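Local coordinates for epidermin biosynthesis protein EpiD (Staphylococcus aureus, PDB 3QJG) that probably catalyses the FMN-dependent oxidative decarboxylation of the C-terminal cysteine of the epidermin precursor peptide, as part of lantibiotic biosynthesis, at residues D72-H77 with L103-T108; I93-C98 with Q130-L135. All coordinates share one frame; numbering follows the deposited sequence.

How the contacts relate
Both contacts belong to the helical layers of one Rossmann-like flavoprotein fold, and their segments alternate along the chain, with centres about 17 Å apart. They meet where the segment ending at Cys-98 passes helix 101-107: Thr-104 OG1 lies 3.3 Å from Cys-98 CB, and Leu-103 CB 3.7 Å from Cys-98 CA. Contact 1 supplies the Thr-104 hydroxyl and contact 2 the Cys-98 carbonyl to the ribityl chain of the same FMN; O3' can serve both only by sharing its one proton, and Cys-98 O also accepts from O4'. Further bonds to this FMN come from a second subunit, which both contacts also touch, placing the flavin at a subunit interface.

Contact 1. Residues D72-H77 with L103-T108; sequences DIANKH and LTICHT. With FMN (flavin mononucleotide), chain P.
Ile-73 and Ile-105 bring together two helices of the Rossmann-like flavoprotein fold: helix 70-75, which precedes strand 79-85, and helix 101-107, which precedes strand 113-120. The contact between them is apolar packing. Ile-73 CG2 lies 3.7 Å from Ile-105 CD1, the branches of the two side chains crossing obliquely. The outer methyl of Ile-105 reaches across because CG1 stands anti to the carbonyl carbon (chi1 -63°) and the chain then extends. Its other branch turns to the next residue of the partner helix, Ala-74, whose CB is 4.1 Å from Ile-105 CG2. The small alanine is consistent with a close approach of the backbones, 5.8 Å between the CA atoms of Ala-74 and Ile-105. Both isoleucines also rest on Leu-9 of strand 7-12, which places this packing against the central sheet.

Polar bonds lie within each segment or lead out of it. His-77 ND1 donates to Ile-73 O at 2.6 Å; the acceptor is close to the imidazole plane, while the donor stands above the carbonyl plane by 35°. At the other end of the ring, NE2 is bonded to Asn-36, so both nitrogens have partners and the ring rotation is fixed.

On helix 101-107, Thr-104 meets the cofactor: FMN O3' donates to Thr-104 OG1 at 2.8 Å, and Thr-104 CG2 packs 3.5 Å from the same O3'.

Contact 2. Residues I93-C98 with Q130-L135; sequences IANGIC and QNNIRL. With FMN (flavin mononucleotide), chain P.
A water oxygen is gripped by two amides across the contact, accepting from Asn-95 ND2 and from Asn-132 ND2, each at 3.1 Å. Both amide nitrogens have a second acceptor on one residue of helix 87-94: Asn-95 ND2 bonds to the backbone O of Asn-91, and Asn-132 ND2 to its side-chain OD1. Two bonds per NH2 group hold each amide in its rotation. The nitrogens themselves approach to 3.6 Å, Asn-95 ND2 to Asn-132 ND2, with the amide planes 82° apart and the side chains crossing at about a right angle. Where Asn-132 meets Ala-94 the modelled carbon distances are too short to be reliable, but the CA atoms of the two residues, 5.3 Å apart, are consistent with a close backbone approach.

Beyond Ala-94 the chain leaves its helix through a Schellman motif. Gly-96 takes a positive phi of 76°, and its N bonds back to Ile-93 O at 3.1 Å. Asn-95 packs against Asn-95 of both a second and a third subunit, consistent with a threefold axis nearby. The segment then runs to the cofactor, where Cys-98 O accepts from FMN O4' at 2.9 Å and from FMN O3' at 3.2 Å. Thr-86 and Ser-87 of a second subunit bond the same FMN: an interface flavin site within a Rossmann-like fold, as in the family of cysteine decarboxylase flavoproteins.

Contact 1. Residues D72-H77 with L103-T108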
ATOM      1  N   ASP A  72      13.043  15.586  29.084  1.00 18.41           N
ATOM      2  CA  ASP A  72      13.812  16.664  28.450  1.00 19.97           C
ATOM      3  C   ASP A  72      12.911  17.825  27.959  1.00 20.09           C
ATOM      4  O   ASP A  72      13.239  18.981  28.097  1.00 19.34           O
ATOM      5  CB  ASP A  72      14.571  16.130  27.288  1.00 19.09           C
ATOM      6  CG  ASP A  72      15.721  15.236  27.691  1.00 23.87           C
ATOM      7  OD1 ASP A  72      16.053  15.096  28.887  1.00 24.50           O
ATOM      8  OD2 ASP A  72      16.318  14.674  26.737  1.00 32.24           O
ATOM      9  N   ILE A  73      11.764  17.477  27.378  1.00 21.28           N
ATOM     10  CA  ILE A  73      10.787  18.453  26.962  1.00 20.63           C
ATOM     11  C   ILE A  73      10.293  19.243  28.169  1.00 21.82           C
ATOM     12  O   ILE A  73      10.311  20.451  28.104  1.00 23.83           O
ATOM     13  CB  ILE A  73       9.620  17.810  26.161  1.00 18.82           C
ATOM     14  CG1 ILE A  73      10.125  17.310  24.806  1.00 19.90           C
ATOM     15  CG2 ILE A  73       8.519  18.827  25.945  1.00 20.27           C
ATOM     16  CD1 ILE A  73       9.148  16.469  24.013  1.00 15.56           C
ATOM     17  N   ALA A  74       9.823  18.585  29.243  1.00 22.64           N
ATOM     18  CA  ALA A  74       9.327  19.299  30.406  1.00 21.97           C
ATOM     19  C   ALA A  74      10.373  20.273  30.952  1.00 22.80           C
ATOM     20  O   ALA A  74      10.043  21.435  31.195  1.00 22.35           O
ATOM     21  CB  ALA A  74       8.802  18.321  31.540  1.00 22.10           C
ATOM     22  N   ASN A  75      11.636  19.840  31.074  1.00 23.15           N
ATOM     23  CA  ASN A  75      12.709  20.671  31.664  1.00 23.84           C
ATOM     24  C   ASN A  75      13.084  21.885  30.848  1.00 24.46           C
ATOM     25  O   ASN A  75      13.672  22.828  31.365  1.00 23.23           O
ATOM     26  CB  ASN A  75      14.009  19.878  31.815  1.00 23.93           C
ATOM     27  CG  ASN A  75      13.896  18.756  32.798  1.00 25.38           C
ATOM     28  OD1 ASN A  75      12.907  18.640  33.585  1.00 27.31           O
ATOM     29  ND2 ASN A  75      14.896  17.892  32.769  1.00 26.30           N
ATOM     30  N   LYS A  76      12.801  21.817  29.562  1.00 23.37           N
ATOM     31  CA  LYS A  76      13.010  22.949  28.654  1.00 25.33           C
ATOM     32  C   LYS A  76      11.938  24.060  28.865  1.00 24.06           C
ATOM     33  O   LYS A  76      12.062  25.169  28.351  1.00 24.10           O
ATOM     34  CB  LYS A  76      12.925  22.384  27.231  1.00 25.95           C
ATOM     35  CG  LYS A  76      13.267  23.329  26.128  1.00 28.68           C
ATOM     36  CD  LYS A  76      13.189  22.611  24.820  1.00 29.77           C
ATOM     37  CE  LYS A  76      12.809  23.574  23.729  1.00 30.43           C
ATOM     38  NZ  LYS A  76      13.968  24.239  23.149  1.00 34.16           N
ATOM     39  N   HIS A  77      10.855  23.748  29.586  1.00 23.01           N
ATOM     40  CA  HIS A  77       9.779  24.710  29.724  1.00 23.11           C
ATOM     41  C   HIS A  77       9.522  25.185  31.174  1.00 23.84           C
ATOM     42  O   HIS A  77       9.511  24.418  32.144  1.00 24.67           O
ATOM     43  CB  HIS A  77       8.511  24.186  29.089  1.00 22.39           C
ATOM     44  CG  HIS A  77       8.654  23.833  27.639  1.00 20.96           C
ATOM     45  ND1 HIS A  77       9.016  22.573  27.209  1.00 17.63           N
ATOM     46  CD2 HIS A  77       8.443  24.562  26.521  1.00 18.54           C
ATOM     47  CE1 HIS A  77       9.051  22.555  25.894  1.00 16.16           C
ATOM     48  NE2 HIS A  77       8.698  23.742  25.450  1.00 18.69           N
ATOM     49  N   LEU A 103       0.579  13.626  27.787  1.00 15.13           N
ATOM     50  CA  LEU A 103       0.157  13.300  29.129  1.00 15.17           C
ATOM     51  C   LEU A 103       1.322  12.966  30.054  1.00 16.73           C
ATOM     52  O   LEU A 103       1.278  13.259  31.266  1.00 15.11           O
ATOM     53  CB  LEU A 103      -0.803  12.129  29.131  1.00 14.42           C
ATOM     54  CG  LEU A 103      -2.188  12.244  28.506  1.00 17.11           C
ATOM     55  CD1 LEU A 103      -2.896  10.870  28.497  1.00 17.92           C
ATOM     56  CD2 LEU A 103      -2.992  13.236  29.287  1.00 17.61           C
ATOM     57  N   THR A 104       2.323  12.298  29.494  1.00 18.38           N
ATOM     58  CA  THR A 104       3.564  11.996  30.199  1.00 19.16           C
ATOM     59  C   THR A 104       4.381  13.256  30.585  1.00 20.07           C
ATOM     60  O   THR A 104       4.971  13.319  31.687  1.00 20.82           O
ATOM     61  CB  THR A 104       4.477  11.070  29.330  1.00 18.42           C
ATOM     62  OG1 THR A 104       3.725   9.900  28.969  1.00 19.95           O
ATOM     63  CG2 THR A 104       5.760  10.695  30.019  1.00 16.21           C
ATOM     64  N   ILE A 105       4.464  14.202  29.665  1.00 19.29           N
ATOM     65  CA  ILE A 105       4.982  15.506  29.943  1.00 19.63           C
ATOM     66  C   ILE A 105       4.292  16.182  31.125  1.00 20.35           C
ATOM     67  O   ILE A 105       4.997  16.642  32.020  1.00 20.14           O
ATOM     68  CB  ILE A 105       4.957  16.417  28.727  1.00 19.23           C
ATOM     69  CG1 ILE A 105       5.861  15.858  27.639  1.00 19.20           C
ATOM     70  CG2 ILE A 105       5.527  17.808  29.077  1.00 21.11           C
ATOM     71  CD1 ILE A 105       5.632  16.503  26.231  1.00 14.37           C
ATOM     72  N   CYS A 106       2.952  16.117  31.203  1.00 20.24           N
ATOM     73  CA  CYS A 106       2.213  16.807  32.268  1.00 21.19           C
ATOM     74  C   CYS A 106       2.365  16.091  33.633  1.00 20.37           C
ATOM     75  O   CYS A 106       2.470  16.717  34.708  1.00 20.36           O
ATOM     76  CB  CYS A 106       0.729  17.027  31.861  1.00 21.13           C
ATOM     77  SG  CYS A 106       0.550  18.096  30.376  1.00 21.67           S
ATOM     78  N   HIS A 107       2.404  14.771  33.576  1.00 19.57           N
ATOM     79  CA  HIS A 107       2.708  13.944  34.737  1.00 18.38           C
ATOM     80  C   HIS A 107       4.057  14.287  35.400  1.00 19.51           C
ATOM     81  O   HIS A 107       4.197  14.232  36.599  1.00 20.02           O
ATOM     82  CB  HIS A 107       2.718  12.488  34.305  1.00 17.29           C
ATOM     83  CG  HIS A 107       2.809  11.529  35.421  1.00 13.95           C
ATOM     84  ND1 HIS A 107       1.788  11.366  36.329  1.00 15.57           N
ATOM     85  CD2 HIS A 107       3.802  10.694  35.808  1.00 14.94           C
ATOM     86  CE1 HIS A 107       2.132  10.441  37.206  1.00 14.99           C
ATOM     87  NE2 HIS A 107       3.347  10.010  36.905  1.00 18.55           N
ATOM     88  N   THR A 108       5.026  14.702  34.618  1.00 20.24           N
ATOM     89  CA  THR A 108       6.360  14.951  35.081  0.60 20.65           C
ATOM     90  C   THR A 108       6.525  16.385  35.671  1.00 22.43           C
ATOM     91  O   THR A 108       7.595  16.740  36.210  1.00 22.72           O
ATOM     92  CB  THR A 108       7.310  14.712  33.891  0.60 21.52           C
ATOM     93  OG1 THR A 108       7.061  13.397  33.347  0.60 17.20           O
ATOM     94  CG2 THR A 108       8.797  14.840  34.294  0.60 18.59           C
TER
HETATM   95  N1  FMN P 501       8.208   6.194  31.379  1.00 15.53           N
HETATM   96  C2  FMN P 501       8.377   5.666  32.638  1.00 18.79           C
HETATM   97  O2  FMN P 501       7.438   5.593  33.501  1.00 18.11           O
HETATM   98  N3  FMN P 501       9.619   5.148  32.920  1.00 19.29           N
HETATM   99  C4  FMN P 501      10.675   5.205  32.036  1.00 20.56           C
HETATM  100  O4  FMN P 501      11.760   4.758  32.417  1.00 22.55           O
HETATM  101  C4A FMN P 501      10.486   5.758  30.781  1.00 15.89           C
HETATM  102  N5  FMN P 501      11.517   5.868  29.843  1.00 23.45           N
HETATM  103  C5A FMN P 501      11.282   6.390  28.573  1.00 19.06           C
HETATM  104  C6  FMN P 501      12.299   6.478  27.620  1.00 22.57           C
HETATM  105  C7  FMN P 501      12.055   7.004  26.337  1.00 20.57           C
HETATM  106  C7M FMN P 501      13.165   7.111  25.300  1.00 18.87           C
HETATM  107  C8  FMN P 501      10.767   7.461  26.039  1.00 21.73           C
HETATM  108  C8M FMN P 501      10.411   8.030  24.683  1.00 21.65           C
HETATM  109  C9  FMN P 501       9.754   7.370  26.987  1.00 20.74           C
HETATM  110  C9A FMN P 501      10.010   6.847  28.255  1.00 19.15           C
HETATM  111  N10 FMN P 501       8.996   6.782  29.200  1.00 17.17           N
HETATM  112  C10 FMN P 501       9.225   6.232  30.454  1.00 19.94           C
HETATM  113  C1' FMN P 501       7.641   7.259  28.911  1.00 16.06           C
HETATM  114  C2' FMN P 501       6.681   6.108  28.642  1.00 15.74           C
HETATM  115  O2' FMN P 501       7.058   5.257  27.588  1.00 13.54           O
HETATM  116  C3' FMN P 501       5.343   6.711  28.289  1.00 16.37           C
HETATM  117  O3' FMN P 501       4.739   7.366  29.395  1.00 17.97           O
HETATM  118  C4' FMN P 501       4.396   5.619  27.734  1.00 15.72           C
HETATM  119  O4' FMN P 501       3.144   6.172  27.523  1.00 12.03           O
HETATM  120  C5' FMN P 501       4.253   4.478  28.661  1.00 16.49           C
HETATM  121  O5' FMN P 501       3.309   3.586  28.134  1.00 20.77           O
HETATM  122  P   FMN P 501       3.172   2.099  28.720  1.00 18.34           P
HETATM  123  O1P FMN P 501       1.806   1.473  28.241  1.00 17.44           O
HETATM  124  O2P FMN P 501       3.287   2.232  30.165  1.00 20.55           O
HETATM  125  O3P FMN P 501       4.373   1.298  28.336  1.00 19.74           O

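Contact 2. Residues I93-C98 with Q130-L135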
ATOM      1  N   ILE A  93      -4.871  12.929  33.664  1.00 19.64           N
ATOM      2  CA  ILE A  93      -3.893  13.573  34.519  1.00 19.91           C
ATOM      3  C   ILE A  93      -4.202  13.424  36.019  1.00 19.00           C
ATOM      4  O   ILE A  93      -3.313  13.093  36.771  1.00 16.96           O
ATOM      5  CB  ILE A  93      -3.662  15.016  34.204  1.00 21.30           C
ATOM      6  CG1 ILE A  93      -3.126  15.174  32.760  1.00 20.26           C
ATOM      7  CG2 ILE A  93      -2.618  15.549  35.145  1.00 22.08           C
ATOM      8  CD1 ILE A  93      -3.241  16.548  32.242  1.00 22.18           C
ATOM      9  N   ALA A  94      -5.466  13.615  36.430  1.00 18.33           N
ATOM     10  CA  ALA A  94      -5.791  13.513  37.826  1.00 18.04           C
ATOM     11  C   ALA A  94      -5.270  12.170  38.294  1.00 17.12           C
ATOM     12  O   ALA A  94      -4.794  12.093  39.411  1.00 17.40           O
ATOM     13  CB  ALA A  94      -7.316  13.669  38.084  1.00 18.81           C
ATOM     14  N   ASN A  95      -5.305  11.131  37.435  1.00 16.79           N
ATOM     15  CA  ASN A  95      -5.052   9.705  37.857  1.00 17.60           C
ATOM     16  C   ASN A  95      -3.692   9.164  37.480  1.00 16.60           C
ATOM     17  O   ASN A  95      -3.400   8.007  37.662  1.00 19.32           O
ATOM     18  CB  ASN A  95      -6.111   8.810  37.250  1.00 16.92           C
ATOM     19  CG  ASN A  95      -7.443   8.960  37.913  1.00 16.65           C
ATOM     20  OD1 ASN A  95      -7.643   8.434  39.019  1.00 18.04           O
ATOM     21  ND2 ASN A  95      -8.399   9.610  37.219  1.00 13.18           N
ATOM     22  N   GLY A  96      -2.861   9.995  36.932  1.00 15.66           N
ATOM     23  CA  GLY A  96      -1.497   9.634  36.604  1.00 13.64           C
ATOM     24  C   GLY A  96      -1.376   8.787  35.382  1.00 13.72           C
ATOM     25  O   GLY A  96      -0.304   8.215  35.135  1.00 18.41           O
ATOM     26  N   ILE A  97      -2.412   8.786  34.554  1.00 13.98           N
ATOM     27  CA  ILE A  97      -2.498   7.979  33.334  0.50 13.15           C
ATOM     28  C   ILE A  97      -1.726   8.804  32.307  1.00 13.22           C
ATOM     29  O   ILE A  97      -2.072   9.956  32.073  1.00 15.02           O
ATOM     30  CB  ILE A  97      -3.959   7.816  32.889  0.50 13.01           C
ATOM     31  CG1 ILE A  97      -4.799   7.177  34.006  0.50 13.91           C
ATOM     32  CG2 ILE A  97      -4.099   6.910  31.637  0.50 14.06           C
ATOM     33  CD1 ILE A  97      -4.057   6.235  34.842  0.50  9.79           C
ATOM     34  N   CYS A  98      -0.659   8.260  31.770  1.00 13.67           N
ATOM     35  CA  CYS A  98       0.120   8.942  30.742  1.00 14.08           C
ATOM     36  C   CYS A  98       0.388   7.979  29.610  1.00 15.85           C
ATOM     37  O   CYS A  98       1.498   7.474  29.489  1.00 15.21           O
ATOM     38  CB  CYS A  98       1.413   9.502  31.334  1.00 13.60           C
ATOM     39  SG  CYS A  98       2.212   8.619  32.647  1.00 16.61           S
ATOM     40  N   GLN A 130     -15.389  16.794  38.529  1.00 20.24           N
ATOM     41  CA  GLN A 130     -15.273  17.757  39.633  1.00 21.90           C
ATOM     42  C   GLN A 130     -14.356  17.255  40.729  1.00 22.12           C
ATOM     43  O   GLN A 130     -13.754  18.037  41.399  1.00 23.30           O
ATOM     44  CB  GLN A 130     -16.648  18.075  40.271  1.00 23.48           C
ATOM     45  CG  GLN A 130     -17.549  18.996  39.473  1.00 25.54           C
ATOM     46  CD  GLN A 130     -18.985  18.927  39.973  1.00 30.52           C
ATOM     47  OE1 GLN A 130     -19.365  17.991  40.696  1.00 35.23           O
ATOM     48  NE2 GLN A 130     -19.788  19.916  39.607  1.00 29.97           N
ATOM     49  N   ASN A 131     -14.317  15.958  40.988  1.00 23.89           N
ATOM     50  CA  ASN A 131     -13.426  15.428  42.033  1.00 23.57           C
ATOM     51  C   ASN A 131     -11.926  15.557  41.616  1.00 22.75           C
ATOM     52  O   ASN A 131     -11.036  15.813  42.432  1.00 21.66           O
ATOM     53  CB  ASN A 131     -13.676  13.970  42.210  1.00 24.61           C
ATOM     54  CG  ASN A 131     -15.008  13.682  42.811  1.00 28.99           C
ATOM     55  OD1 ASN A 131     -15.683  14.571  43.316  1.00 37.95           O
ATOM     56  ND2 ASN A 131     -15.402  12.439  42.774  1.00 31.15           N
ATOM     57  N   ASN A 132     -11.693  15.287  40.340  1.00 20.91           N
ATOM     58  CA  ASN A 132     -10.364  15.334  39.754  1.00 20.48           C
ATOM     59  C   ASN A 132      -9.797  16.716  39.666  1.00 20.57           C
ATOM     60  O   ASN A 132      -8.608  16.908  39.888  1.00 22.68           O
ATOM     61  CB  ASN A 132     -10.379  14.620  38.394  1.00 19.05           C
ATOM     62  CG  ASN A 132     -10.350  13.112  38.528  1.00 17.97           C
ATOM     63  OD1 ASN A 132     -10.008  12.609  39.580  1.00 26.93           O
ATOM     64  ND2 ASN A 132     -10.691  12.378  37.453  1.00 14.59           N
ATOM     65  N   ILE A 133     -10.607  17.697  39.288  1.00 21.70           N
ATOM     66  CA  ILE A 133     -10.189  19.097  39.345  1.00 21.33           C
ATOM     67  C   ILE A 133      -9.761  19.518  40.755  1.00 23.30           C
ATOM     68  O   ILE A 133      -8.709  20.136  40.910  1.00 24.28           O
ATOM     69  CB  ILE A 133     -11.287  20.029  38.824  1.00 23.03           C
ATOM     70  CG1 ILE A 133     -11.388  19.945  37.298  1.00 21.58           C
ATOM     71  CG2 ILE A 133     -11.058  21.495  39.313  1.00 21.26           C
ATOM     72  CD1 ILE A 133     -10.227  20.724  36.490  1.00 21.76           C
ATOM     73  N   ARG A 134     -10.523  19.114  41.791  1.00 24.13           N
ATOM     74  CA  ARG A 134     -10.199  19.399  43.189  1.00 25.72           C
ATOM     75  C   ARG A 134      -8.887  18.784  43.650  1.00 25.77           C
ATOM     76  O   ARG A 134      -8.109  19.442  44.350  1.00 25.05           O
ATOM     77  CB  ARG A 134     -11.304  18.871  44.126  1.00 27.65           C
ATOM     78  CG  ARG A 134     -12.659  19.528  43.977  1.00 31.97           C
ATOM     79  CD  ARG A 134     -13.572  19.133  45.167  1.00 40.07           C
ATOM     80  NE  ARG A 134     -14.314  17.878  44.945  1.00 44.23           N
ATOM     81  CZ  ARG A 134     -15.569  17.796  44.478  1.00 46.48           C
ATOM     82  NH1 ARG A 134     -16.280  18.887  44.157  1.00 48.99           N
ATOM     83  NH2 ARG A 134     -16.126  16.609  44.328  1.00 46.18           N
ATOM     84  N   LEU A 135      -8.676  17.509  43.279  1.00 25.71           N
ATOM     85  CA  LEU A 135      -7.399  16.800  43.469  1.00 25.48           C
ATOM     86  C   LEU A 135      -6.242  17.458  42.710  1.00 23.93           C
ATOM     87  O   LEU A 135      -5.121  17.628  43.198  1.00 24.06           O
ATOM     88  CB  LEU A 135      -7.542  15.395  42.912  1.00 26.30           C
ATOM     89  CG  LEU A 135      -7.523  14.149  43.763  1.00 31.04           C
ATOM     90  CD1 LEU A 135      -8.568  14.120  44.905  1.00 33.62           C
ATOM     91  CD2 LEU A 135      -7.634  12.895  42.802  1.00 30.01           C
TER
HETATM   92  N1  FMN P 501       8.208   6.194  31.379  1.00 15.53           N
HETATM   93  C2  FMN P 501       8.377   5.666  32.638  1.00 18.79           C
HETATM   94  O2  FMN P 501       7.438   5.593  33.501  1.00 18.11           O
HETATM   95  N3  FMN P 501       9.619   5.148  32.920  1.00 19.29           N
HETATM   96  C4  FMN P 501      10.675   5.205  32.036  1.00 20.56           C
HETATM   97  O4  FMN P 501      11.760   4.758  32.417  1.00 22.55           O
HETATM   98  C4A FMN P 501      10.486   5.758  30.781  1.00 15.89           C
HETATM   99  N5  FMN P 501      11.517   5.868  29.843  1.00 23.45           N
HETATM  100  C5A FMN P 501      11.282   6.390  28.573  1.00 19.06           C
HETATM  101  C6  FMN P 501      12.299   6.478  27.620  1.00 22.57           C
HETATM  102  C7  FMN P 501      12.055   7.004  26.337  1.00 20.57           C
HETATM  103  C7M FMN P 501      13.165   7.111  25.300  1.00 18.87           C
HETATM  104  C8  FMN P 501      10.767   7.461  26.039  1.00 21.73           C
HETATM  105  C8M FMN P 501      10.411   8.030  24.683  1.00 21.65           C
HETATM  106  C9  FMN P 501       9.754   7.370  26.987  1.00 20.74           C
HETATM  107  C9A FMN P 501      10.010   6.847  28.255  1.00 19.15           C
HETATM  108  N10 FMN P 501       8.996   6.782  29.200  1.00 17.17           N
HETATM  109  C10 FMN P 501       9.225   6.232  30.454  1.00 19.94           C
HETATM  110  C1' FMN P 501       7.641   7.259  28.911  1.00 16.06           C
HETATM  111  C2' FMN P 501       6.681   6.108  28.642  1.00 15.74           C
HETATM  112  O2' FMN P 501       7.058   5.257  27.588  1.00 13.54           O
HETATM  113  C3' FMN P 501       5.343   6.711  28.289  1.00 16.37           C
HETATM  114  O3' FMN P 501       4.739   7.366  29.395  1.00 17.97           O
HETATM  115  C4' FMN P 501       4.396   5.619  27.734  1.00 15.72           C
HETATM  116  O4' FMN P 501       3.144   6.172  27.523  1.00 12.03           O
HETATM  117  C5' FMN P 501       4.253   4.478  28.661  1.00 16.49           C
HETATM  118  O5' FMN P 501       3.309   3.586  28.134  1.00 20.77           O
HETATM  119  P   FMN P 501       3.172   2.099  28.720  1.00 18.34           P
HETATM  120  O1P FMN P 501       1.806   1.473  28.241  1.00 17.44           O
HETATM  121  O2P FMN P 501       3.287   2.232  30.165  1.00 20.55           O
HETATM  122  O3P FMN P 501       4.373   1.298  28.336  1.00 19.74           O
HETATM  123  O   HOH W   1     -10.936   9.633  38.937  1.00 25.94           O